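Local structure of extracellular solute-binding protein family 1 (Arthrobacter chlorophenolicus, 4R2F) at residues W159-L164 with S288-V293; V192-G197 with G248-A253; N231-E236 with G299-K304. The protein binds laminaribiose and probably serves as the extracellular solute-binding component of a sugar transporter. All coordinates share one frame; numbering follows the deposited sequence.

Interaction 1. Residues W159-L164 with S288-V293; sequences WYRKSL and SGDIVV
Val292 O receives the N-H of Tyr160, N to O 2.8 Å, and the CA-H of Trp159 closes on the same oxygen. Val292 N returns an equal bond to Tyr160 O, making this the hydrogen-bonded pair of an antiparallel strand pair, 159-161 with 291-293, within the mixed sheet. Trp159 and Val293 form a non-hydrogen-bonded pair on one side of it, Arg161 and Ile291 on the other. CG2 of Val293 sits over one face of the indole in a CH-pi contact, 3.4 Å from the centroid of the Trp159 six-membered ring. On the face carrying Tyr160 and Val292, CE1 of Tyr160 lies alongside CG1 of Val292 at 3.6 Å. Where the first strand turns into helix 162-168, Asp290 meets the helix start. Its carbonyl O accepts from Lys162 N, and OD1 of Asp290 accepts from N of Ser163 through the syn lone pair at 2.9 Å. Arg161, its chain bent at chi3 (-90°), brings NH2 to OD2 of Asp290 in a salt bridge, though that oxygen is less surely placed; NH1 goes instead to Asp286 and Trp266 O. CG1 of Ile291 lies over one guanidinium face, its CD1 3.6 Å from Arg161 NH1.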
ATOM      1  N   TRP A 159      10.744  -4.617   9.067  1.00 31.78           N
ATOM      2  CA  TRP A 159      12.110  -4.913   8.643  1.00 26.98           C
ATOM      3  C   TRP A 159      13.045  -4.473   9.733  1.00 32.89           C
ATOM      4  O   TRP A 159      12.695  -3.581  10.514  1.00 31.80           O
ATOM      5  CB  TRP A 159      12.477  -4.138   7.357  1.00 30.15           C
ATOM      6  CG  TRP A 159      11.728  -4.585   6.163  1.00 28.52           C
ATOM      7  CD1 TRP A 159      10.468  -4.235   5.831  1.00 28.23           C
ATOM      8  CD2 TRP A 159      12.176  -5.499   5.144  1.00 26.66           C
ATOM      9  NE1 TRP A 159      10.092  -4.865   4.674  1.00 29.24           N
ATOM     10  CE2 TRP A 159      11.123  -5.646   4.230  1.00 31.05           C
ATOM     11  CE3 TRP A 159      13.369  -6.189   4.914  1.00 29.03           C
ATOM     12  CZ2 TRP A 159      11.213  -6.463   3.098  1.00 30.85           C
ATOM     13  CZ3 TRP A 159      13.461  -7.004   3.797  1.00 24.10           C
ATOM     14  CH2 TRP A 159      12.393  -7.126   2.895  1.00 26.22           C
ATOM     15  N   TYR A 160      14.248  -5.061   9.743  1.00 27.40           N
ATOM     16  CA  TYR A 160      15.292  -4.650  10.657  1.00 29.65           C
ATOM     17  C   TYR A 160      16.650  -4.785  10.027  1.00 24.68           C
ATOM     18  O   TYR A 160      16.838  -5.513   9.049  1.00 27.81           O
ATOM     19  CB  TYR A 160      15.242  -5.437  11.975  1.00 30.66           C
ATOM     20  CG  TYR A 160      15.709  -6.884  11.936  1.00 34.53           C
ATOM     21  CD1 TYR A 160      14.930  -7.881  11.349  1.00 31.53           C
ATOM     22  CD2 TYR A 160      16.884  -7.273  12.567  1.00 36.24           C
ATOM     23  CE1 TYR A 160      15.339  -9.213  11.334  1.00 34.18           C
ATOM     24  CE2 TYR A 160      17.302  -8.605  12.567  1.00 33.14           C
ATOM     25  CZ  TYR A 160      16.525  -9.581  11.960  1.00 32.90           C
ATOM     26  OH  TYR A 160      16.945 -10.896  11.958  1.00 36.95           O
ATOM     27  N   ARG A 161      17.605  -4.069  10.592  1.00 32.33           N
ATOM     28  CA  ARG A 161      18.976  -4.183  10.160  1.00 35.70           C
ATOM     29  C   ARG A 161      19.743  -4.899  11.273  1.00 29.55           C
ATOM     30  O   ARG A 161      19.882  -4.395  12.388  1.00 28.57           O
ATOM     31  CB  ARG A 161      19.542  -2.806   9.842  1.00 33.55           C
ATOM     32  CG  ARG A 161      20.951  -2.820   9.294  1.00 44.86           C
ATOM     33  CD  ARG A 161      21.428  -1.405   8.979  1.00 53.92           C
ATOM     34  NE  ARG A 161      21.151  -0.932   7.607  1.00 33.70           N
ATOM     35  CZ  ARG A 161      21.844  -1.271   6.509  1.00 33.32           C
ATOM     36  NH1 ARG A 161      21.542  -0.753   5.325  1.00 35.72           N
ATOM     37  NH2 ARG A 161      22.832  -2.141   6.572  1.00 38.03           N
ATOM     38  N   LYS A 162      20.222  -6.090  10.967  1.00 28.87           N
ATOM     39  CA  LYS A 162      20.904  -6.935  11.976  1.00 32.53           C
ATOM     40  C   LYS A 162      22.072  -6.241  12.677  1.00 35.70           C
ATOM     41  O   LYS A 162      22.206  -6.327  13.894  1.00 40.84           O
ATOM     42  CB  LYS A 162      21.431  -8.205  11.346  1.00 33.68           C
ATOM     43  CG  LYS A 162      20.385  -9.047  10.642  1.00 49.79           C
ATOM     44  CD  LYS A 162      20.984 -10.341  10.099  1.00 57.53           C
ATOM     45  CE  LYS A 162      22.152 -10.080   9.168  1.00 74.63           C
ATOM     46  NZ  LYS A 162      22.224 -11.127   8.130  1.00 55.60           N
ATOM     47  N   SER A 163      22.896  -5.524  11.917  1.00 38.15           N
ATOM     48  CA  SER A 163      24.080  -4.873  12.497  1.00 32.88           C
ATOM     49  C   SER A 163      23.694  -3.872  13.573  1.00 42.24           C
ATOM     50  O   SER A 163      24.407  -3.692  14.546  1.00 32.64           O
ATOM     51  CB  SER A 163      24.915  -4.189  11.407  1.00 42.61           C
ATOM     52  OG  SER A 163      24.128  -3.276  10.641  1.00 31.64           O
ATOM     53  N   LEU A 164      22.547  -3.229  13.421  1.00 33.64           N
ATOM     54  CA  LEU A 164      22.169  -2.185  14.359  1.00 28.65           C
ATOM     55  C   LEU A 164      21.553  -2.740  15.616  1.00 34.36           C
ATOM     56  O   LEU A 164      21.641  -2.124  16.684  1.00 35.26           O
ATOM     57  CB  LEU A 164      21.207  -1.180  13.694  1.00 36.73           C
ATOM     58  CG  LEU A 164      21.894  -0.339  12.619  1.00 35.09           C
ATOM     59  CD1 LEU A 164      20.929   0.627  11.954  1.00 34.34           C
ATOM     60  CD2 LEU A 164      23.063   0.427  13.225  1.00 38.40           C
ATOM     61  N   SER A 288      23.358  -6.049   0.827  1.00 38.46           N
ATOM     62  CA  SER A 288      24.341  -6.735   1.664  1.00 38.12           C
ATOM     63  C   SER A 288      23.757  -7.953   2.412  1.00 50.35           C
ATOM     64  O   SER A 288      24.508  -8.815   2.808  1.00 46.97           O
ATOM     65  CB  SER A 288      24.924  -5.772   2.693  1.00 40.72           C
ATOM     66  OG  SER A 288      23.922  -5.312   3.601  1.00 37.45           O
ATOM     67  N   GLY A 289      22.438  -8.012   2.623  1.00 34.53           N
ATOM     68  CA  GLY A 289      21.838  -9.067   3.461  1.00 31.72           C
ATOM     69  C   GLY A 289      21.616  -8.586   4.894  1.00 25.99           C
ATOM     70  O   GLY A 289      21.068  -9.311   5.727  1.00 36.11           O
ATOM     71  N   ASP A 290      22.020  -7.350   5.187  1.00 30.86           N
ATOM     72  CA  ASP A 290      21.896  -6.818   6.547  1.00 32.91           C
ATOM     73  C   ASP A 290      20.449  -6.416   6.847  1.00 33.52           C
ATOM     74  O   ASP A 290      20.021  -6.487   7.996  1.00 33.26           O
ATOM     75  CB  ASP A 290      22.847  -5.639   6.768  1.00 33.71           C
ATOM     76  CG  ASP A 290      23.076  -5.328   8.224  1.00 34.62           C
ATOM     77  OD1 ASP A 290      22.991  -6.220   9.084  1.00 38.65           O
ATOM     78  OD2 ASP A 290      23.356  -4.162   8.538  1.00 44.76           O
ATOM     79  N   ILE A 291      19.693  -6.040   5.815  1.00 31.55           N
ATOM     80  CA  ILE A 291      18.286  -5.636   5.978  1.00 29.99           C
ATOM     81  C   ILE A 291      17.394  -6.838   5.736  1.00 29.59           C
ATOM     82  O   ILE A 291      17.392  -7.396   4.634  1.00 29.13           O
ATOM     83  CB  ILE A 291      17.868  -4.538   4.991  1.00 29.21           C
ATOM     84  CG1 ILE A 291      18.681  -3.259   5.239  1.00 32.26           C
ATOM     85  CG2 ILE A 291      16.375  -4.266   5.136  1.00 33.77           C
ATOM     86  CD1 ILE A 291      18.545  -2.242   4.122  1.00 35.89           C
ATOM     87  N   VAL A 292      16.618  -7.194   6.759  1.00 27.37           N
ATOM     88  CA  VAL A 292      15.892  -8.457   6.829  1.00 26.23           C
ATOM     89  C   VAL A 292      14.458  -8.277   7.342  1.00 23.85           C
ATOM     90  O   VAL A 292      14.174  -7.394   8.170  1.00 25.98           O
ATOM     91  CB  VAL A 292      16.663  -9.426   7.773  1.00 39.23           C
ATOM     92  CG1 VAL A 292      15.865 -10.680   8.085  1.00 59.72           C
ATOM     93  CG2 VAL A 292      18.013  -9.773   7.154  1.00 57.72           C
ATOM     94  N   VAL A 293      13.556  -9.123   6.862  1.00 26.75           N
ATOM     95  CA  VAL A 293      12.145  -9.094   7.352  1.00 24.85           C
ATOM     96  C   VAL A 293      12.076  -9.557   8.794  1.00 32.90           C
ATOM     97  O   VAL A 293      12.688 -10.566   9.156  1.00 28.06           O
ATOM     98  CB  VAL A 293      11.224  -9.942   6.452  1.00 25.52           C
ATOM     99  CG1 VAL A 293       9.822 -10.072   7.043  1.00 29.67           C
ATOM    100  CG2 VAL A 293      11.140  -9.309   5.073  1.00 34.82           C
TER

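Interaction 2. Residues V192-G197 with G248-A253; sequences VGFATG and GVIDPA
Val249 presses its CG1 against the Gly193-Phe194 backbone, 3.7 Å from Gly193 C, and this is the close-packed end of the contact. A CB on Gly193 would run into that methyl, so the absence of a side chain lets the two loops approach. CG1 of Val249 points there because it stands anti to its own N (chi1 171°), and it also meets Phe194 CB at 3.9 Å. Beside it, Ile250 runs alongside Phe194 in the same direction, CG1 lying at the ring edge near its plane. Phe194 N gives Val249 O a weak, bent hydrogen bond, 3.0 Å. Elsewhere the contact is looser and relies on water. At one flank a water accepts from Gly193 N and donates to Gly248 O; at another, a second donates to Phe194 O at 2.8 Å and accepts from Asp251 N at 2.9 Å. In a separate loose spot, CG2 of Val192 comes only to 3.9 Å from OD2 of Asp251, an oxygen that Tyr257 and Gln265 bind. The second loop begins with the Schellman motif at Gly248 that ends helix 232-246, and continues into an Asx turn in which Asp251 OD1 accepts from Ala253 N.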
ATOM      1  N   VAL A 192      17.526   4.942  14.404  1.00 33.65           N
ATOM      2  CA  VAL A 192      16.092   5.181  14.479  1.00 34.93           C
ATOM      3  C   VAL A 192      15.393   3.875  14.751  1.00 33.71           C
ATOM      4  O   VAL A 192      15.430   2.944  13.949  1.00 33.58           O
ATOM      5  CB  VAL A 192      15.556   5.845  13.208  1.00 35.39           C
ATOM      6  CG1 VAL A 192      14.032   5.905  13.232  1.00 29.76           C
ATOM      7  CG2 VAL A 192      16.147   7.241  13.095  1.00 39.35           C
ATOM      8  N   GLY A 193      14.738   3.820  15.892  1.00 35.49           N
ATOM      9  CA  GLY A 193      14.077   2.597  16.336  1.00 33.41           C
ATOM     10  C   GLY A 193      12.773   2.262  15.647  1.00 33.05           C
ATOM     11  O   GLY A 193      12.310   1.141  15.744  1.00 33.96           O
ATOM     12  N   PHE A 194      12.160   3.235  14.970  1.00 33.94           N
ATOM     13  CA  PHE A 194      10.952   2.973  14.215  1.00 30.37           C
ATOM     14  C   PHE A 194      10.847   3.999  13.094  1.00 26.37           C
ATOM     15  O   PHE A 194      10.266   5.097  13.256  1.00 33.36           O
ATOM     16  CB  PHE A 194       9.729   2.990  15.139  1.00 32.77           C
ATOM     17  CG  PHE A 194       8.559   2.201  14.630  1.00 42.94           C
ATOM     18  CD1 PHE A 194       8.611   0.821  14.567  1.00 37.42           C
ATOM     19  CD2 PHE A 194       7.393   2.830  14.273  1.00 75.64           C
ATOM     20  CE1 PHE A 194       7.534   0.088  14.116  1.00 39.61           C
ATOM     21  CE2 PHE A 194       6.310   2.104  13.836  1.00101.70           C
ATOM     22  CZ  PHE A 194       6.383   0.731  13.744  1.00 61.48           C
ATOM     23  N   ALA A 195      11.405   3.622  11.949  1.00 27.20           N
ATOM     24  CA  ALA A 195      11.548   4.516  10.829  1.00 28.87           C
ATOM     25  C   ALA A 195      10.233   4.588  10.103  1.00 32.09           C
ATOM     26  O   ALA A 195       9.606   3.558   9.814  1.00 31.47           O
ATOM     27  CB  ALA A 195      12.639   4.028   9.892  1.00 29.40           C
ATOM     28  N   THR A 196       9.829   5.813   9.818  1.00 32.96           N
ATOM     29  CA  THR A 196       8.627   6.085   9.045  1.00 27.33           C
ATOM     30  C   THR A 196       8.780   7.468   8.391  1.00 38.19           C
ATOM     31  O   THR A 196       9.829   8.086   8.495  1.00 33.58           O
ATOM     32  CB  THR A 196       7.360   5.963   9.907  1.00 34.93           C
ATOM     33  OG1 THR A 196       6.220   5.873   9.052  1.00 28.42           O
ATOM     34  CG2 THR A 196       7.202   7.149  10.833  1.00 29.74           C
ATOM     35  N   GLY A 197       7.745   7.935   7.709  1.00 25.16           N
ATOM     36  CA  GLY A 197       7.783   9.225   7.091  1.00 32.02           C
ATOM     37  C   GLY A 197       6.428   9.639   6.591  1.00 36.84           C
ATOM     38  O   GLY A 197       5.676   8.804   6.101  1.00 28.46           O
ATOM     39  N   GLY A 248      11.589   9.506  21.277  1.00 33.33           N
ATOM     40  CA  GLY A 248      12.540   9.628  20.175  1.00 39.51           C
ATOM     41  C   GLY A 248      12.830   8.319  19.462  1.00 41.65           C
ATOM     42  O   GLY A 248      13.842   8.192  18.810  1.00 34.47           O
ATOM     43  N   VAL A 249      11.966   7.326  19.622  1.00 30.63           N
ATOM     44  CA  VAL A 249      12.076   6.055  18.871  1.00 33.77           C
ATOM     45  C   VAL A 249      11.636   6.293  17.426  1.00 24.01           C
ATOM     46  O   VAL A 249      12.238   5.788  16.470  1.00 32.83           O
ATOM     47  CB  VAL A 249      11.225   4.964  19.546  1.00 35.15           C
ATOM     48  CG1 VAL A 249      11.123   3.704  18.688  1.00 38.71           C
ATOM     49  CG2 VAL A 249      11.810   4.658  20.923  1.00 36.02           C
ATOM     50  N   ILE A 250      10.562   7.057  17.285  1.00 31.50           N
ATOM     51  CA  ILE A 250      10.263   7.697  16.024  1.00 31.61           C
ATOM     52  C   ILE A 250      11.096   8.969  15.978  1.00 31.52           C
ATOM     53  O   ILE A 250      11.147   9.729  16.952  1.00 34.42           O
ATOM     54  CB  ILE A 250       8.745   7.974  15.880  1.00 26.04           C
ATOM     55  CG1 ILE A 250       8.005   6.635  15.677  1.00 26.57           C
ATOM     56  CG2 ILE A 250       8.475   8.927  14.736  1.00 37.11           C
ATOM     57  CD1 ILE A 250       6.484   6.729  15.634  1.00 35.68           C
ATOM     58  N   ASP A 251      11.734   9.174  14.832  1.00 31.38           N
ATOM     59  CA  ASP A 251      12.628  10.303  14.564  1.00 35.57           C
ATOM     60  C   ASP A 251      11.768  11.555  14.603  1.00 32.30           C
ATOM     61  O   ASP A 251      10.682  11.587  13.991  1.00 28.93           O
ATOM     62  CB  ASP A 251      13.248  10.081  13.176  1.00 32.84           C
ATOM     63  CG  ASP A 251      14.235  11.170  12.733  1.00 33.94           C
ATOM     64  OD1 ASP A 251      14.168  12.355  13.131  1.00 29.67           O
ATOM     65  OD2 ASP A 251      15.082  10.813  11.884  1.00 33.40           O
ATOM     66  N   PRO A 252      12.210  12.589  15.345  1.00 35.50           N
ATOM     67  CA  PRO A 252      11.377  13.782  15.437  1.00 36.94           C
ATOM     68  C   PRO A 252      11.129  14.467  14.087  1.00 35.00           C
ATOM     69  O   PRO A 252      10.130  15.187  13.949  1.00 34.15           O
ATOM     70  CB  PRO A 252      12.178  14.701  16.383  1.00 34.80           C
ATOM     71  CG  PRO A 252      13.585  14.238  16.236  1.00 38.96           C
ATOM     72  CD  PRO A 252      13.465  12.743  16.104  1.00 40.34           C
ATOM     73  N   ALA A 253      12.001  14.251  13.096  1.00 32.95           N
ATOM     74  CA  ALA A 253      11.746  14.803  11.752  1.00 30.15           C
ATOM     75  C   ALA A 253      10.993  13.841  10.831  1.00 33.13           C
ATOM     76  O   ALA A 253      10.797  14.166   9.674  1.00 29.47           O
ATOM     77  CB  ALA A 253      13.037  15.213  11.085  1.00 24.49           C
TER
HETATM   78  O   HOH W   1      15.365   5.935  17.750  1.00 38.12           O
HETATM   79  O   HOH W   2      10.922   7.689  12.471  1.00 27.17           O

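Interaction 3. Residues N231-E236 with G299-K304; sequences NDRNVE and GPHGDK
Arg233 and His301 meet face to face in a flat stack. The guanidinium lies on the imidazole with centres 3.9 Å apart and planes at 19°, CD2 of His301 standing over the middle of the guanidinium. The arginine chain, bent at chi2 (-63°), brings its flat end across to the turn, while His301 comes from the opposite direction.

Charged contacts are made at the edges of the two stacked groups. NH1 of Arg233 forms a salt bridge with OD1 of Asp303 at 3.0 Å, although the hydrogen bond within it is weak and the carboxylate stands steeply to the guanidinium plane; NH1 also donates to Asn216 O. A water in that plane accepts a hydrogen bond from NH2 of Arg233 and donates one to OD1 of Asp303, both at 2.9 Å, doubling the link. With the guanidinium gone, as with an alanine here, Asp303 would probably lose its cationic mate and the His301 ring the cover of one face.

The histidine's edge makes the shortest polar bond. NE2 of His301 donates to OE2 of Glu236 at 2.7 Å, arriving on the syn side and close to the ring plane, with the carboxylate turned 72° from the ring. Asn216 ND2 donates to the same oxygen, so OE2 has two partners. The negative carboxylate may favour a protonated ring, whereas the stacked arginine would tend to oppose it.

Van der Waals contact is slight: CG of Pro300 touches OE1 of Glu236 at 3.5 Å as the two side chains slide past each other.

Arg233 and Glu236 lie on the first turns of helix 232-246, which Asn231 caps at its N terminus. The type I turn from Gly299 to Gly302 belongs to the connection between strands 291-294 and 306-316, and Asn216, following helix 204-215, bonds to both helix side chains.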
ATOM      1  N   ASN A 231     -12.991   4.159  18.982  1.00 62.75           N
ATOM      2  CA  ASN A 231     -12.863   2.888  19.708  1.00 39.88           C
ATOM      3  C   ASN A 231     -11.617   2.881  20.620  1.00 56.11           C
ATOM      4  O   ASN A 231     -10.545   3.358  20.240  1.00 55.55           O
ATOM      5  CB  ASN A 231     -12.891   1.734  18.677  1.00 64.56           C
ATOM      6  CG  ASN A 231     -12.063   0.553  19.091  1.00 38.54           C
ATOM      7  OD1 ASN A 231     -10.853   0.556  18.927  1.00100.61           O
ATOM      8  ND2 ASN A 231     -12.711  -0.471  19.627  1.00 85.15           N
ATOM      9  N   ASP A 232     -11.764   2.348  21.826  1.00 40.83           N
ATOM     10  CA  ASP A 232     -10.643   2.266  22.786  1.00 46.93           C
ATOM     11  C   ASP A 232      -9.372   1.565  22.312  1.00 60.05           C
ATOM     12  O   ASP A 232      -8.301   1.814  22.865  1.00 39.16           O
ATOM     13  CB  ASP A 232     -11.055   1.526  24.054  1.00 50.21           C
ATOM     14  CG  ASP A 232     -12.070   2.296  24.913  1.00126.97           C
ATOM     15  OD1 ASP A 232     -12.820   3.185  24.436  1.00 49.63           O
ATOM     16  OD2 ASP A 232     -12.132   1.965  26.108  1.00 65.57           O
ATOM     17  N   ARG A 233      -9.475   0.623  21.382  1.00 43.69           N
ATOM     18  CA  ARG A 233      -8.270  -0.017  20.856  1.00 43.51           C
ATOM     19  C   ARG A 233      -7.509   0.946  19.950  1.00 38.53           C
ATOM     20  O   ARG A 233      -6.286   0.930  19.901  1.00 38.58           O
ATOM     21  CB  ARG A 233      -8.581  -1.292  20.083  1.00 38.74           C
ATOM     22  CG  ARG A 233      -9.193  -2.405  20.914  1.00 36.61           C
ATOM     23  CD  ARG A 233      -8.242  -2.853  21.982  1.00 38.35           C
ATOM     24  NE  ARG A 233      -8.693  -4.048  22.682  1.00 41.69           N
ATOM     25  CZ  ARG A 233      -8.448  -5.302  22.319  1.00 54.08           C
ATOM     26  NH1 ARG A 233      -7.782  -5.596  21.208  1.00 45.54           N
ATOM     27  NH2 ARG A 233      -8.900  -6.281  23.082  1.00 46.68           N
ATOM     28  N   ASN A 234      -8.249   1.771  19.236  1.00 35.04           N
ATOM     29  CA  ASN A 234      -7.651   2.822  18.462  1.00 34.58           C
ATOM     30  C   ASN A 234      -6.969   3.842  19.349  1.00 43.74           C
ATOM     31  O   ASN A 234      -5.886   4.296  19.022  1.00 37.17           O
ATOM     32  CB  ASN A 234      -8.673   3.501  17.571  1.00 40.71           C
ATOM     33  CG  ASN A 234      -9.200   2.586  16.472  1.00 34.21           C
ATOM     34  OD1 ASN A 234      -8.608   1.531  16.182  1.00 39.35           O
ATOM     35  ND2 ASN A 234     -10.285   3.007  15.828  1.00 38.87           N
ATOM     36  N   VAL A 235      -7.572   4.188  20.477  1.00 40.93           N
ATOM     37  CA  VAL A 235      -6.970   5.194  21.363  1.00 37.71           C
ATOM     38  C   VAL A 235      -5.653   4.689  21.886  1.00 38.11           C
ATOM     39  O   VAL A 235      -4.649   5.411  21.886  1.00 41.77           O
ATOM     40  CB  VAL A 235      -7.891   5.572  22.553  1.00 41.39           C
ATOM     41  CG1 VAL A 235      -7.171   6.482  23.541  1.00 42.47           C
ATOM     42  CG2 VAL A 235      -9.149   6.247  22.038  1.00 40.97           C
ATOM     43  N   GLU A 236      -5.652   3.454  22.354  1.00 31.83           N
ATOM     44  CA  GLU A 236      -4.413   2.834  22.808  1.00 30.53           C
ATOM     45  C   GLU A 236      -3.306   2.814  21.755  1.00 38.19           C
ATOM     46  O   GLU A 236      -2.133   2.972  22.092  1.00 33.21           O
ATOM     47  CB  GLU A 236      -4.646   1.389  23.177  1.00 43.20           C
ATOM     48  CG  GLU A 236      -4.565   1.064  24.632  1.00 72.90           C
ATOM     49  CD  GLU A 236      -4.518  -0.425  24.814  1.00 69.82           C
ATOM     50  OE1 GLU A 236      -3.549  -0.909  25.425  1.00 49.54           O
ATOM     51  OE2 GLU A 236      -5.432  -1.107  24.300  1.00 47.52           O
ATOM     52  N   GLY A 299       0.133  -6.924  19.653  1.00 29.11           N
ATOM     53  CA  GLY A 299      -0.357  -5.796  20.450  1.00 36.90           C
ATOM     54  C   GLY A 299      -0.477  -6.185  21.923  1.00 37.07           C
ATOM     55  O   GLY A 299      -0.296  -7.359  22.290  1.00 33.79           O
ATOM     56  N   PRO A 300      -0.771  -5.208  22.785  1.00 36.59           N
ATOM     57  CA  PRO A 300      -0.773  -5.450  24.225  1.00 34.86           C
ATOM     58  C   PRO A 300      -1.875  -6.416  24.711  1.00 38.64           C
ATOM     59  O   PRO A 300      -1.765  -6.938  25.793  1.00 43.50           O
ATOM     60  CB  PRO A 300      -0.954  -4.042  24.818  1.00 35.60           C
ATOM     61  CG  PRO A 300      -1.580  -3.244  23.727  1.00 42.02           C
ATOM     62  CD  PRO A 300      -1.055  -3.803  22.447  1.00 40.88           C
ATOM     63  N   HIS A 301      -2.891  -6.666  23.892  1.00 41.50           N
ATOM     64  CA  HIS A 301      -3.921  -7.647  24.184  1.00 42.87           C
ATOM     65  C   HIS A 301      -3.718  -8.961  23.407  1.00 44.96           C
ATOM     66  O   HIS A 301      -4.578  -9.815  23.420  1.00 41.95           O
ATOM     67  CB  HIS A 301      -5.303  -7.060  23.846  1.00 36.98           C
ATOM     68  CG  HIS A 301      -5.585  -5.749  24.517  1.00 57.12           C
ATOM     69  ND1 HIS A 301      -5.894  -5.647  25.856  1.00 61.56           N
ATOM     70  CD2 HIS A 301      -5.621  -4.487  24.028  1.00 53.16           C
ATOM     71  CE1 HIS A 301      -6.108  -4.380  26.163  1.00 64.93           C
ATOM     72  NE2 HIS A 301      -5.947  -3.655  25.070  1.00 51.03           N
ATOM     73  N   GLY A 302      -2.595  -9.117  22.723  1.00 38.31           N
ATOM     74  CA  GLY A 302      -2.312 -10.341  21.990  1.00 36.38           C
ATOM     75  C   GLY A 302      -2.666 -10.362  20.507  1.00 45.48           C
ATOM     76  O   GLY A 302      -2.377 -11.341  19.825  1.00 39.71           O
ATOM     77  N   ASP A 303      -3.253  -9.283  19.998  1.00 37.19           N
ATOM     78  CA  ASP A 303      -3.692  -9.227  18.609  1.00 36.93           C
ATOM     79  C   ASP A 303      -2.524  -9.141  17.611  1.00 45.70           C
ATOM     80  O   ASP A 303      -1.515  -8.481  17.860  1.00 34.84           O
ATOM     81  CB  ASP A 303      -4.635  -8.047  18.377  1.00 39.21           C
ATOM     82  CG  ASP A 303      -5.871  -8.102  19.265  1.00 47.94           C
ATOM     83  OD1 ASP A 303      -5.779  -7.740  20.456  1.00 46.71           O
ATOM     84  OD2 ASP A 303      -6.940  -8.475  18.759  1.00 55.27           O
ATOM     85  N   LYS A 304      -2.706  -9.815  16.476  1.00 40.43           N
ATOM     86  CA  LYS A 304      -1.764  -9.814  15.359  1.00 38.13           C
ATOM     87  C   LYS A 304      -2.500  -9.354  14.118  1.00 32.40           C
ATOM     88  O   LYS A 304      -3.607  -9.811  13.858  1.00 40.97           O
ATOM     89  CB  LYS A 304      -1.267 -11.225  15.120  1.00 46.34           C
ATOM     90  CG  LYS A 304      -0.614 -11.841  16.335  1.00 58.08           C
ATOM     91  CD  LYS A 304       0.752 -11.227  16.521  1.00 53.10           C
ATOM     92  CE  LYS A 304       1.767 -11.991  15.709  1.00 50.70           C
ATOM     93  NZ  LYS A 304       2.280 -13.117  16.534  1.00 58.93           N
TER
HETATM   94  O   HOH W   3      -8.230  -8.730  21.689  1.00 47.96           O

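How the interactions relate
The segments come in the order 159-164, 192-197, 231-236, 248-253, 288-293, 299-304. Interaction 2 is therefore wholly enclosed by interaction 1, while interaction 3 alternates with both. Centres of interactions 1 and 2 are 17 Å apart, those of 2 and 3 21 Å, and those of 1 and 3 28 Å; none touch. Helix 232-246 links two of them, carrying interaction 3 at its start and leading into interaction 2 just beyond its end. Strand 291-294 belongs to interaction 1 and leads into the loop of interaction 3. Together they tie distant parts of the chain into the alpha/beta fold of a solute-binding protein, with the bound sugar nearest interactions 1 and 2.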